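Local coordinates for response regulator receiver domain protein (CheY-like) (Methylobacillus flagellatus KT, PDB 3I42), which probably acts as a CheY-like receiver domain that takes up a phosphoryl group on an aspartate in two-component signalling, at residues 22-26 / 107-113; 33-37 / 57-61; 27-31 / 46-50; 66-70 / 94-100. One frame throughout, in Å; residues are numbered along the deposited sequence.

Interaction 1 (22-26 / 107-113); sequences LLEML and IDIASLE
L22 and I109 meet through their methyl ends. L22 CD2 lies 3.5 Å from I109 CD1, and the two side chains cross obliquely. L22 holds CG beside its backbone N (chi1 -61°), and its two methyls part from there. CD2 goes to I109, while L22 CD1 reaches down to the backbone just before the helix, 3.9 Å from I107 O. I109 turns CG1 to L26 and CD1 to L22.

L26 fits between I109, L112 and E113. L26 CD1 is 3.8 Å from L112 CB and touches I109 CG1 as well, with the L26 and I109 side chains sliding past each other in opposite directions. L26 CD2 is 4.0 Å from E113 CB. With an alanine here, I109 and L112 would probably lose the methyl between them, and E113 CB its neighbour.

The contact joins the first and last helices of the receiver fold, helix 13-25 and helix 109-119, which pack on the same face of the parallel sheet. Deeper in, L112 turns CD1 to L23 CD2 at 3.9 Å, the two side chains crossing at about a right angle. L23 and L112 both rest on F52 of strand 50-54. L23 also reaches L116, one turn further along the last helix.

D108 is the N-cap of that helix. D108 OD1 accepts from S111 N at 3.2 Å, met nearly along the C-O axis.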
loop_
_atom_site.group_PDB
_atom_site.type_symbol
_atom_site.label_atom_id
_atom_site.label_comp_id
_atom_site.label_asym_id
_atom_site.label_seq_id
_atom_site.Cartn_x
_atom_site.Cartn_y
_atom_site.Cartn_z
ATOM N N LEU A 22 -23.470 8.024 0.727
ATOM C CA LEU A 22 -22.708 7.639 1.887
ATOM C C LEU A 22 -21.658 8.677 2.240
ATOM O O LEU A 22 -21.527 9.028 3.422
ATOM C CB LEU A 22 -22.041 6.288 1.667
ATOM C CG LEU A 22 -22.864 5.021 1.403
ATOM C CD1 LEU A 22 -21.927 3.826 1.211
ATOM C CD2 LEU A 22 -23.919 4.745 2.501
ATOM N N LEU A 23 -20.882 9.131 1.241
ATOM C CA LEU A 23 -19.823 10.109 1.478
ATOM C C LEU A 23 -20.438 11.373 2.073
ATOM O O LEU A 23 -19.890 11.967 3.015
ATOM C CB LEU A 23 -19.059 10.454 0.180
ATOM C CG LEU A 23 -18.150 9.368 -0.413
ATOM C CD1 LEU A 23 -17.551 9.804 -1.708
ATOM C CD2 LEU A 23 -17.030 9.047 0.548
ATOM N N GLU A 24 -21.569 11.785 1.515
ATOM C CA GLU A 24 -22.273 12.966 2.001
ATOM C C GLU A 24 -22.777 12.822 3.446
ATOM O O GLU A 24 -22.626 13.724 4.256
ATOM C CB GLU A 24 -23.418 13.296 1.063
ATOM C CG GLU A 24 -22.917 13.912 -0.228
ATOM C CD GLU A 24 -24.051 14.212 -1.202
ATOM O OE1 GLU A 24 -25.137 13.576 -1.083
ATOM O OE2 GLU A 24 -23.857 15.086 -2.086
ATOM N N MET A 25 -23.328 11.666 3.775
ATOM C CA MET A 25 -23.702 11.393 5.160
ATOM C C MET A 25 -22.512 11.502 6.107
ATOM O O MET A 25 -22.688 11.722 7.301
ATOM C CB MET A 25 -24.300 10.003 5.272
ATOM C CG MET A 25 -25.780 9.908 4.924
ATOM S SD MET A 25 -26.346 8.237 5.325
ATOM C CE MET A 25 -25.407 7.956 6.778
ATOM N N LEU A 26 -21.296 11.319 5.591
ATOM C CA LEU A 26 -20.109 11.361 6.449
ATOM C C LEU A 26 -19.439 12.717 6.395
ATOM O O LEU A 26 -18.398 12.899 7.008
ATOM C CB LEU A 26 -19.119 10.261 6.085
ATOM C CG LEU A 26 -19.417 8.830 6.553
ATOM C CD1 LEU A 26 -18.727 7.778 5.644
ATOM C CD2 LEU A 26 -19.016 8.631 8.012
ATOM N N ILE A 107 -19.484 -1.410 -0.546
ATOM C CA ILE A 107 -19.027 -0.296 0.284
ATOM C C ILE A 107 -20.085 0.059 1.334
ATOM O O ILE A 107 -21.287 0.015 1.071
ATOM C CB ILE A 107 -18.673 0.972 -0.581
ATOM C CG1 ILE A 107 -17.559 0.674 -1.610
ATOM C CG2 ILE A 107 -18.222 2.133 0.282
ATOM C CD1 ILE A 107 -16.315 -0.016 -1.043
ATOM N N ASP A 108 -19.639 0.435 2.522
ATOM C CA ASP A 108 -20.556 0.941 3.537
ATOM C C ASP A 108 -19.874 1.983 4.412
ATOM O O ASP A 108 -18.648 2.125 4.372
ATOM C CB ASP A 108 -21.169 -0.219 4.359
ATOM C CG ASP A 108 -20.136 -1.010 5.154
ATOM O OD1 ASP A 108 -18.969 -0.573 5.282
ATOM O OD2 ASP A 108 -20.506 -2.084 5.668
ATOM N N ILE A 109 -20.664 2.700 5.205
ATOM C CA ILE A 109 -20.167 3.800 6.036
ATOM C C ILE A 109 -19.036 3.402 6.980
ATOM O O ILE A 109 -18.172 4.228 7.294
ATOM C CB ILE A 109 -21.346 4.483 6.783
ATOM C CG1 ILE A 109 -21.848 5.656 5.950
ATOM C CG2 ILE A 109 -20.949 4.957 8.185
ATOM C CD1 ILE A 109 -23.329 5.714 5.861
ATOM N N ALA A 110 -19.030 2.144 7.426
ATOM C CA ALA A 110 -18.045 1.682 8.418
ATOM C C ALA A 110 -16.663 1.540 7.805
ATOM O O ALA A 110 -15.642 1.752 8.468
ATOM C CB ALA A 110 -18.462 0.347 9.020
ATOM N N SER A 111 -16.632 1.118 6.555
ATOM C CA SER A 111 -15.361 0.905 5.882
ATOM C C SER A 111 -14.826 2.251 5.379
ATOM O O SER A 111 -13.614 2.492 5.396
ATOM C CB SER A 111 -15.523 -0.145 4.779
ATOM O OG SER A 111 -16.527 0.240 3.848
ATOM N N LEU A 112 -15.747 3.148 4.998
ATOM C CA LEU A 112 -15.405 4.510 4.576
ATOM C C LEU A 112 -14.900 5.415 5.671
ATOM O O LEU A 112 -13.953 6.172 5.469
ATOM C CB LEU A 112 -16.592 5.216 3.898
ATOM C CG LEU A 112 -16.854 4.944 2.428
ATOM C CD1 LEU A 112 -18.152 5.647 2.045
ATOM C CD2 LEU A 112 -15.680 5.433 1.583
ATOM N N GLU A 113 -15.527 5.341 6.834
ATOM C CA GLU A 113 -15.209 6.269 7.906
ATOM C C GLU A 113 -13.686 6.384 8.267
ATOM O O GLU A 113 -13.176 7.494 8.330
ATOM C CB GLU A 113 -16.131 6.042 9.120
ATOM C CG GLU A 113 -15.959 7.060 10.240
ATOM C CD GLU A 113 -14.900 6.637 11.236
ATOM O OE1 GLU A 113 -14.723 5.410 11.423
ATOM O OE2 GLU A 113 -14.250 7.524 11.829
#

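Interaction 2 (33-37 / 57-61); sequences VMSGT and LPDTS
D59 turns its carboxylate onto the start of helix 36-45, and both oxygens are used. D59 OD1 accepts from G36 N at 2.9 Å, with an N-H...O angle of 158°. D59 OD2 accepts from T37 N at 3.0 Å, and that bond is slightly straighter. Each carboxylate oxygen takes its backbone N-H on the syn lone pair. The hydroxyl of T37 adds a third bond, T37 OG1 to D59 OD2 at 2.8 Å, nearly in line with the C-O bond. Three bonds thus fix the rotation of the carboxylate. A chi1 of 52° places D59 CG between its own backbone N and carbonyl carbon, facing the helix end.

D59 lies in the loop after strand 50-54 of the receiver fold. That strand ends at D54, the predicted phosphorylation site.

G36 presents backbone alone. T60 CG2 lies 3.9 Å from G36 CA, and a CB on G36 would probably collide with that methyl. P58 CG lies 3.6 Å from M34 O.

S35 is the N-cap of helix 36-45 and bonds to D38 N. The 57-61 loop leads into helix 62-71, where S61 is the N-cap. L57 and T60 both pack on L65 of that helix, and L57 also touches V9 of strand 4-9.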
loop_
_atom_site.group_PDB
_atom_site.type_symbol
_atom_site.label_atom_id
_atom_site.label_comp_id
_atom_site.label_asym_id
_atom_site.label_seq_id
_atom_site.Cartn_x
_atom_site.Cartn_y
_atom_site.Cartn_z
ATOM N N VAL A 33 -18.085 10.574 -11.805
ATOM C CA VAL A 33 -18.003 10.502 -13.242
ATOM C C VAL A 33 -18.014 9.038 -13.569
ATOM O O VAL A 33 -17.759 8.211 -12.698
ATOM C CB VAL A 33 -16.702 11.175 -13.764
ATOM C CG1 VAL A 33 -16.802 12.655 -13.623
ATOM C CG2 VAL A 33 -15.507 10.646 -13.017
ATOM N N MET A 34 -18.301 8.699 -14.815
ATOM C CA MET A 34 -18.548 7.288 -15.161
ATOM C C MET A 34 -17.482 6.659 -16.090
ATOM O O MET A 34 -17.658 5.546 -16.579
ATOM C CB MET A 34 -19.981 7.110 -15.698
ATOM C CG MET A 34 -21.092 7.275 -14.614
ATOM S SD MET A 34 -22.835 7.270 -15.259
ATOM C CE MET A 34 -22.958 8.949 -15.862
ATOM N N SER A 35 -16.360 7.347 -16.297
ATOM C CA SER A 35 -15.263 6.821 -17.145
ATOM C C SER A 35 -13.933 7.435 -16.757
ATOM O O SER A 35 -13.888 8.518 -16.139
ATOM C CB SER A 35 -15.529 7.097 -18.641
ATOM O OG SER A 35 -15.555 8.502 -18.891
ATOM N N GLY A 36 -12.857 6.750 -17.139
ATOM C CA GLY A 36 -11.502 7.291 -16.972
ATOM C C GLY A 36 -11.341 8.649 -17.636
ATOM O O GLY A 36 -10.838 9.586 -17.020
ATOM N N THR A 37 -11.796 8.775 -18.889
ATOM C CA THR A 37 -11.725 10.062 -19.641
ATOM C C THR A 37 -12.356 11.202 -18.872
ATOM O O THR A 37 -11.782 12.289 -18.771
ATOM C CB THR A 37 -12.486 9.993 -20.977
ATOM O OG1 THR A 37 -12.480 8.652 -21.437
ATOM C CG2 THR A 37 -11.851 10.894 -22.035
ATOM N N LEU A 57 -13.215 -0.393 -15.144
ATOM C CA LEU A 57 -13.870 0.749 -15.752
ATOM C C LEU A 57 -14.170 0.465 -17.230
ATOM O O LEU A 57 -13.596 -0.460 -17.793
ATOM C CB LEU A 57 -13.013 1.995 -15.561
ATOM C CG LEU A 57 -13.039 2.594 -14.162
ATOM C CD1 LEU A 57 -11.930 3.628 -14.040
ATOM C CD2 LEU A 57 -14.426 3.226 -13.882
ATOM N N PRO A 58 -15.105 1.221 -17.846
ATOM C CA PRO A 58 -15.386 0.836 -19.217
ATOM C C PRO A 58 -14.155 1.029 -20.142
ATOM O O PRO A 58 -13.836 0.127 -20.930
ATOM C CB PRO A 58 -16.540 1.764 -19.632
ATOM C CG PRO A 58 -16.963 2.508 -18.366
ATOM C CD PRO A 58 -15.841 2.434 -17.422
ATOM N N ASP A 59 -13.456 2.156 -20.004
ATOM C CA ASP A 59 -12.411 2.562 -20.959
ATOM C C ASP A 59 -10.958 2.337 -20.486
ATOM O O ASP A 59 -10.016 2.799 -21.152
ATOM C CB ASP A 59 -12.586 4.055 -21.311
ATOM C CG ASP A 59 -12.668 4.954 -20.058
ATOM O OD1 ASP A 59 -12.916 4.435 -18.929
ATOM O OD2 ASP A 59 -12.501 6.185 -20.204
ATOM N N THR A 60 -10.771 1.659 -19.348
ATOM C CA THR A 60 -9.443 1.604 -18.720
ATOM C C THR A 60 -9.484 0.740 -17.490
ATOM O O THR A 60 -10.567 0.476 -16.968
ATOM C CB THR A 60 -8.935 3.048 -18.326
ATOM O OG1 THR A 60 -7.624 2.967 -17.760
ATOM C CG2 THR A 60 -9.900 3.764 -17.304
ATOM N N SER A 61 -8.322 0.295 -17.013
ATOM C CA SER A 61 -8.240 -0.308 -15.678
ATOM C C SER A 61 -8.118 0.806 -14.641
ATOM O O SER A 61 -7.726 1.925 -14.973
ATOM C CB SER A 61 -7.060 -1.285 -15.553
ATOM O OG SER A 61 -5.829 -0.585 -15.437
#

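Interaction 3 (27-31 / 46-50); sequences GFQAD and RGYDA
With CG turned beside its backbone N (chi1 -46°), D31 carries its carboxylate toward Y48 and R46. Y48 brings its hydroxyl up from the other segment. R46 bends at chi2 and chi3, folding its guanidinium back over D31 OD2.

Y48 OH donates to D31 OD2 at 2.8 Å. The oxygen lies at the edge of the ring, in its plane, and the carboxylate is almost perpendicular to the ring at 87°. The hydroxyl meets OD2 on the anti side. R46 interacts differently. D31 OD2 sits over one face of the R46 guanidinium, 3.2 Å from R46 NH1. The oxygen is well off the guanidinium plane, and the salt bridge is an electrostatic attraction rather than a directed bond. A weak bond of 3.4 Å runs from R46 NE to Y48 OH. An asparagine at D31 would probably leave the charge of R46 without its mate here and weaken the hold on the Y48 hydroxyl.

These residues lie within a beta-alpha-beta crossover of the receiver fold, where helix 36-45 links strand 28-33 to strand 50-54. Strand 4-9 runs between those two strands in the sheet. D31 and Q29 bond to it through their backbones, and D49 OD2 accepts from Q5 N.

F28 faces the other way from Q29, into the core among L23 and L116. F28 CE2 is 4.4 Å from A50 CB, which lies at the ring edge.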
loop_
_atom_site.group_PDB
_atom_site.type_symbol
_atom_site.label_atom_id
_atom_site.label_comp_id
_atom_site.label_asym_id
_atom_site.label_seq_id
_atom_site.Cartn_x
_atom_site.Cartn_y
_atom_site.Cartn_z
ATOM N N GLY A 27 -20.037 13.663 5.668
ATOM C CA GLY A 27 -19.556 15.062 5.645
ATOM C C GLY A 27 -18.659 15.515 4.485
ATOM O O GLY A 27 -17.892 16.492 4.613
ATOM N N PHE A 28 -18.742 14.800 3.363
ATOM C CA PHE A 28 -17.976 15.125 2.166
ATOM C C PHE A 28 -18.901 15.752 1.171
ATOM O O PHE A 28 -20.082 15.447 1.160
ATOM C CB PHE A 28 -17.396 13.847 1.564
ATOM C CG PHE A 28 -16.068 13.500 2.105
ATOM C CD1 PHE A 28 -15.843 13.505 3.492
ATOM C CD2 PHE A 28 -15.009 13.212 1.251
ATOM C CE1 PHE A 28 -14.564 13.205 4.021
ATOM C CE2 PHE A 28 -13.750 12.907 1.745
ATOM C CZ PHE A 28 -13.511 12.902 3.129
ATOM N N GLN A 29 -18.377 16.621 0.322
ATOM C CA GLN A 29 -19.070 16.898 -0.931
ATOM C C GLN A 29 -18.465 15.959 -1.975
ATOM O O GLN A 29 -17.247 15.783 -1.999
ATOM C CB GLN A 29 -18.899 18.358 -1.363
ATOM C CG GLN A 29 -19.952 18.802 -2.392
ATOM C CD GLN A 29 -19.369 19.651 -3.530
ATOM O OE1 GLN A 29 -18.942 20.799 -3.315
ATOM N NE2 GLN A 29 -19.367 19.089 -4.756
ATOM N N ALA A 30 -19.296 15.376 -2.834
ATOM C CA ALA A 30 -18.840 14.336 -3.749
ATOM C C ALA A 30 -19.460 14.455 -5.122
ATOM O O ALA A 30 -20.666 14.617 -5.211
ATOM C CB ALA A 30 -19.144 12.963 -3.173
ATOM N N ASP A 31 -18.633 14.398 -6.179
ATOM C CA ASP A 31 -19.096 14.235 -7.568
ATOM C C ASP A 31 -18.752 12.840 -8.028
ATOM O O ASP A 31 -17.858 12.185 -7.497
ATOM C CB ASP A 31 -18.384 15.192 -8.541
ATOM C CG ASP A 31 -18.309 16.624 -8.029
ATOM O OD1 ASP A 31 -19.175 17.014 -7.220
ATOM O OD2 ASP A 31 -17.382 17.364 -8.442
ATOM N N ARG A 46 -11.089 20.672 -11.557
ATOM C CA ARG A 46 -11.348 20.793 -10.115
ATOM C C ARG A 46 -10.342 19.985 -9.300
ATOM O O ARG A 46 -9.837 18.958 -9.765
ATOM C CB ARG A 46 -12.761 20.318 -9.758
ATOM C CG ARG A 46 -13.857 20.566 -10.808
ATOM C CD ARG A 46 -15.183 20.998 -10.143
ATOM N NE ARG A 46 -15.411 20.357 -8.832
ATOM C CZ ARG A 46 -16.392 20.670 -7.974
ATOM N NH1 ARG A 46 -16.488 20.012 -6.822
ATOM N NH2 ARG A 46 -17.277 21.630 -8.255
ATOM N N GLY A 47 -10.061 20.444 -8.082
ATOM C CA GLY A 47 -9.181 19.723 -7.147
ATOM C C GLY A 47 -10.027 18.890 -6.199
ATOM O O GLY A 47 -11.155 19.263 -5.875
ATOM N N TYR A 48 -9.497 17.753 -5.781
ATOM C CA TYR A 48 -10.196 16.861 -4.881
ATOM C C TYR A 48 -9.268 16.432 -3.796
ATOM O O TYR A 48 -8.073 16.298 -4.014
ATOM C CB TYR A 48 -10.704 15.641 -5.632
ATOM C CG TYR A 48 -11.789 15.994 -6.607
ATOM C CD1 TYR A 48 -13.111 16.191 -6.170
ATOM C CD2 TYR A 48 -11.508 16.160 -7.956
ATOM C CE1 TYR A 48 -14.119 16.542 -7.066
ATOM C CE2 TYR A 48 -12.512 16.523 -8.867
ATOM C CZ TYR A 48 -13.804 16.700 -8.424
ATOM O OH TYR A 48 -14.798 17.036 -9.325
ATOM N N ASP A 49 -9.823 16.199 -2.616
ATOM C CA ASP A 49 -9.052 15.673 -1.518
ATOM C C ASP A 49 -8.918 14.156 -1.614
ATOM O O ASP A 49 -7.909 13.599 -1.194
ATOM C CB ASP A 49 -9.721 16.059 -0.189
ATOM C CG ASP A 49 -9.867 17.581 -0.030
ATOM O OD1 ASP A 49 -8.854 18.241 0.296
ATOM O OD2 ASP A 49 -10.979 18.110 -0.251
ATOM N N ALA A 50 -9.970 13.496 -2.117
ATOM C CA ALA A 50 -9.996 12.030 -2.220
ATOM C C ALA A 50 -10.648 11.620 -3.529
ATOM O O ALA A 50 -11.650 12.187 -3.936
ATOM C CB ALA A 50 -10.748 11.414 -1.052
#

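Interaction 4 (66-70 / 94-100); sequences VKQLR and EACELFD
R70 grips L98 O with two nitrogens in the space between helix 62-71 and helix 93-98, neighbours in the alternating beta-alpha receiver fold. Over this stretch the two axes run 27° apart and come within 11.6 Å. R70 NE donates to L98 O at 2.9 Å, and R70 NH2 donates to L98 O at 2.7 Å. The grip is side-on, through NE and one terminal nitrogen, and the oxygen lies near the guanidinium plane. The two donors meet the carbonyl differently: NE is tilted 17° from its plane, while NH2 stands well above it.

The R70 side chain is extended from CG to NE. The same R70 NH2 also reaches D100 OD2, at 3.2 Å and from above the carboxylate plane, in a salt bridge. The two flat groups are 87° apart.

Beside this, L98 sends one methyl to each of K67 and R70. L98 CD1 is 3.6 Å from K67 CE, and L98 CD2 packs against R70 CD. V66 lies over one face of F99, with V66 CG1 4.2 Å from the F99 ring centroid, a CH-pi contact. The same methyl touches L98 CB. At the outer end, K67 crosses E94 at about a right angle and closes a salt bridge, K67 NZ to E94 OE1 at 2.7 Å.

Further out, I53 of strand 50-54 supports V66 and F99. C96 of helix 93-98 forms a disulfide with C96 of the second subunit, so this helix also lies at the dimer contact. F80 of strand 79-84 backs V66 and R70, and its backbone N donates to D100 OD2.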
loop_
_atom_site.group_PDB
_atom_site.type_symbol
_atom_site.label_atom_id
_atom_site.label_comp_id
_atom_site.label_asym_id
_atom_site.label_seq_id
_atom_site.Cartn_x
_atom_site.Cartn_y
_atom_site.Cartn_z
ATOM N N VAL A 66 -5.098 5.540 -12.277
ATOM C CA VAL A 66 -4.512 6.281 -11.152
ATOM C C VAL A 66 -3.101 6.810 -11.525
ATOM O O VAL A 66 -2.715 7.895 -11.114
ATOM C CB VAL A 66 -4.502 5.461 -9.848
ATOM C CG1 VAL A 66 -3.496 4.380 -9.913
ATOM C CG2 VAL A 66 -4.209 6.369 -8.642
ATOM N N LYS A 67 -2.365 6.056 -12.332
ATOM C CA LYS A 67 -1.069 6.519 -12.854
ATOM C C LYS A 67 -1.205 7.789 -13.656
ATOM O O LYS A 67 -0.357 8.661 -13.523
ATOM C CB LYS A 67 -0.424 5.479 -13.743
ATOM C CG LYS A 67 0.017 4.253 -13.046
ATOM C CD LYS A 67 0.587 3.267 -14.071
ATOM C CE LYS A 67 1.079 2.013 -13.377
ATOM N NZ LYS A 67 0.857 0.817 -14.257
ATOM N N GLN A 68 -2.261 7.912 -14.469
ATOM C CA GLN A 68 -2.519 9.170 -15.212
ATOM C C GLN A 68 -2.879 10.333 -14.309
ATOM O O GLN A 68 -2.349 11.439 -14.466
ATOM C CB GLN A 68 -3.638 9.060 -16.267
ATOM C CG GLN A 68 -3.743 7.781 -17.127
ATOM C CD GLN A 68 -2.420 7.315 -17.722
ATOM O OE1 GLN A 68 -1.752 8.078 -18.413
ATOM N NE2 GLN A 68 -2.048 6.041 -17.474
ATOM N N LEU A 69 -3.809 10.103 -13.382
ATOM C CA LEU A 69 -4.293 11.164 -12.481
ATOM C C LEU A 69 -3.196 11.714 -11.579
ATOM O O LEU A 69 -3.114 12.930 -11.368
ATOM C CB LEU A 69 -5.474 10.663 -11.627
ATOM C CG LEU A 69 -6.722 10.146 -12.342
ATOM C CD1 LEU A 69 -7.760 9.612 -11.324
ATOM C CD2 LEU A 69 -7.351 11.227 -13.220
ATOM N N ARG A 70 -2.346 10.830 -11.066
ATOM C CA ARG A 70 -1.190 11.250 -10.279
ATOM C C ARG A 70 -0.237 12.169 -11.051
ATOM O O ARG A 70 0.450 13.003 -10.451
ATOM C CB ARG A 70 -0.402 10.044 -9.803
ATOM C CG ARG A 70 -0.997 9.349 -8.584
ATOM C CD ARG A 70 0.028 8.420 -7.935
ATOM N NE ARG A 70 -0.544 7.721 -6.789
ATOM C CZ ARG A 70 -0.762 8.281 -5.601
ATOM N NH1 ARG A 70 -0.463 9.569 -5.383
ATOM N NH2 ARG A 70 -1.301 7.554 -4.634
ATOM N N GLU A 94 1.980 -2.994 -7.859
ATOM C CA GLU A 94 1.792 -1.603 -8.300
ATOM C C GLU A 94 0.542 -0.954 -7.694
ATOM O O GLU A 94 0.553 0.222 -7.381
ATOM C CB GLU A 94 1.744 -1.510 -9.836
ATOM C CG GLU A 94 3.109 -1.306 -10.511
ATOM C CD GLU A 94 3.017 -0.452 -11.793
ATOM O OE1 GLU A 94 2.265 -0.869 -12.727
ATOM O OE2 GLU A 94 3.687 0.629 -11.854
ATOM N N ALA A 95 -0.523 -1.730 -7.532
ATOM C CA ALA A 95 -1.743 -1.240 -6.871
ATOM C C ALA A 95 -1.486 -0.877 -5.406
ATOM O O ALA A 95 -1.874 0.189 -4.947
ATOM C CB ALA A 95 -2.876 -2.252 -6.999
ATOM N N CYS A 96 -0.820 -1.763 -4.679
ATOM C CA CYS A 96 -0.296 -1.434 -3.352
ATOM C C CYS A 96 0.505 -0.122 -3.350
ATOM O O CYS A 96 0.343 0.724 -2.458
ATOM C CB CYS A 96 0.569 -2.583 -2.840
ATOM S SG CYS A 96 -0.347 -4.105 -2.442
ATOM N N GLU A 97 1.332 0.082 -4.375
ATOM C CA GLU A 97 2.206 1.255 -4.382
ATOM C C GLU A 97 1.488 2.544 -4.750
ATOM O O GLU A 97 1.784 3.592 -4.182
ATOM C CB GLU A 97 3.409 1.016 -5.288
ATOM C CG GLU A 97 4.289 -0.123 -4.780
ATOM C CD GLU A 97 5.394 -0.501 -5.730
ATOM O OE1 GLU A 97 5.208 -0.284 -6.938
ATOM O OE2 GLU A 97 6.439 -1.021 -5.272
ATOM N N LEU A 98 0.553 2.465 -5.692
ATOM C CA LEU A 98 -0.053 3.671 -6.293
ATOM C C LEU A 98 -1.361 4.156 -5.672
ATOM O O LEU A 98 -1.791 5.292 -5.928
ATOM C CB LEU A 98 -0.271 3.437 -7.784
ATOM C CG LEU A 98 0.963 3.413 -8.684
ATOM C CD1 LEU A 98 0.687 2.504 -9.854
ATOM C CD2 LEU A 98 1.292 4.827 -9.141
ATOM N N PHE A 99 -2.020 3.305 -4.884
ATOM C CA PHE A 99 -3.197 3.790 -4.136
ATOM C C PHE A 99 -2.824 4.014 -2.685
ATOM O O PHE A 99 -1.909 3.390 -2.168
ATOM C CB PHE A 99 -4.336 2.805 -4.202
ATOM C CG PHE A 99 -4.985 2.721 -5.522
ATOM C CD1 PHE A 99 -6.000 3.614 -5.869
ATOM C CD2 PHE A 99 -4.620 1.724 -6.416
ATOM C CE1 PHE A 99 -6.630 3.532 -7.110
ATOM C CE2 PHE A 99 -5.237 1.634 -7.673
ATOM C CZ PHE A 99 -6.250 2.536 -8.020
ATOM N N ASP A 100 -3.536 4.913 -2.031
ATOM C CA ASP A 100 -3.271 5.219 -0.636
ATOM C C ASP A 100 -4.164 4.391 0.299
ATOM O O ASP A 100 -3.761 4.070 1.417
ATOM C CB ASP A 100 -3.487 6.721 -0.407
ATOM C CG ASP A 100 -2.612 7.585 -1.315
ATOM O OD1 ASP A 100 -1.375 7.540 -1.161
ATOM O OD2 ASP A 100 -3.164 8.298 -2.179
#

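All four contacts belong to one receiver domain built on a five-stranded parallel sheet. Interaction 1 joins the first helix to the last and spans the other three in sequence. Its centre is about 14 Å from that of interaction 3. They touch where helix 13-25 passes into strand 28-33, L23 O lying 3.1 Å from F28 N, a probable hydrogen bond. Interactions 2 and 3 alternate along the chain, at the two ends of helix 36-45, with centres about 18 Å apart. Interaction 4 follows both. It lies across the chain's centre from interaction 1, about 22 Å between centres. Together they join helices and loops round the sheet, contact by contact.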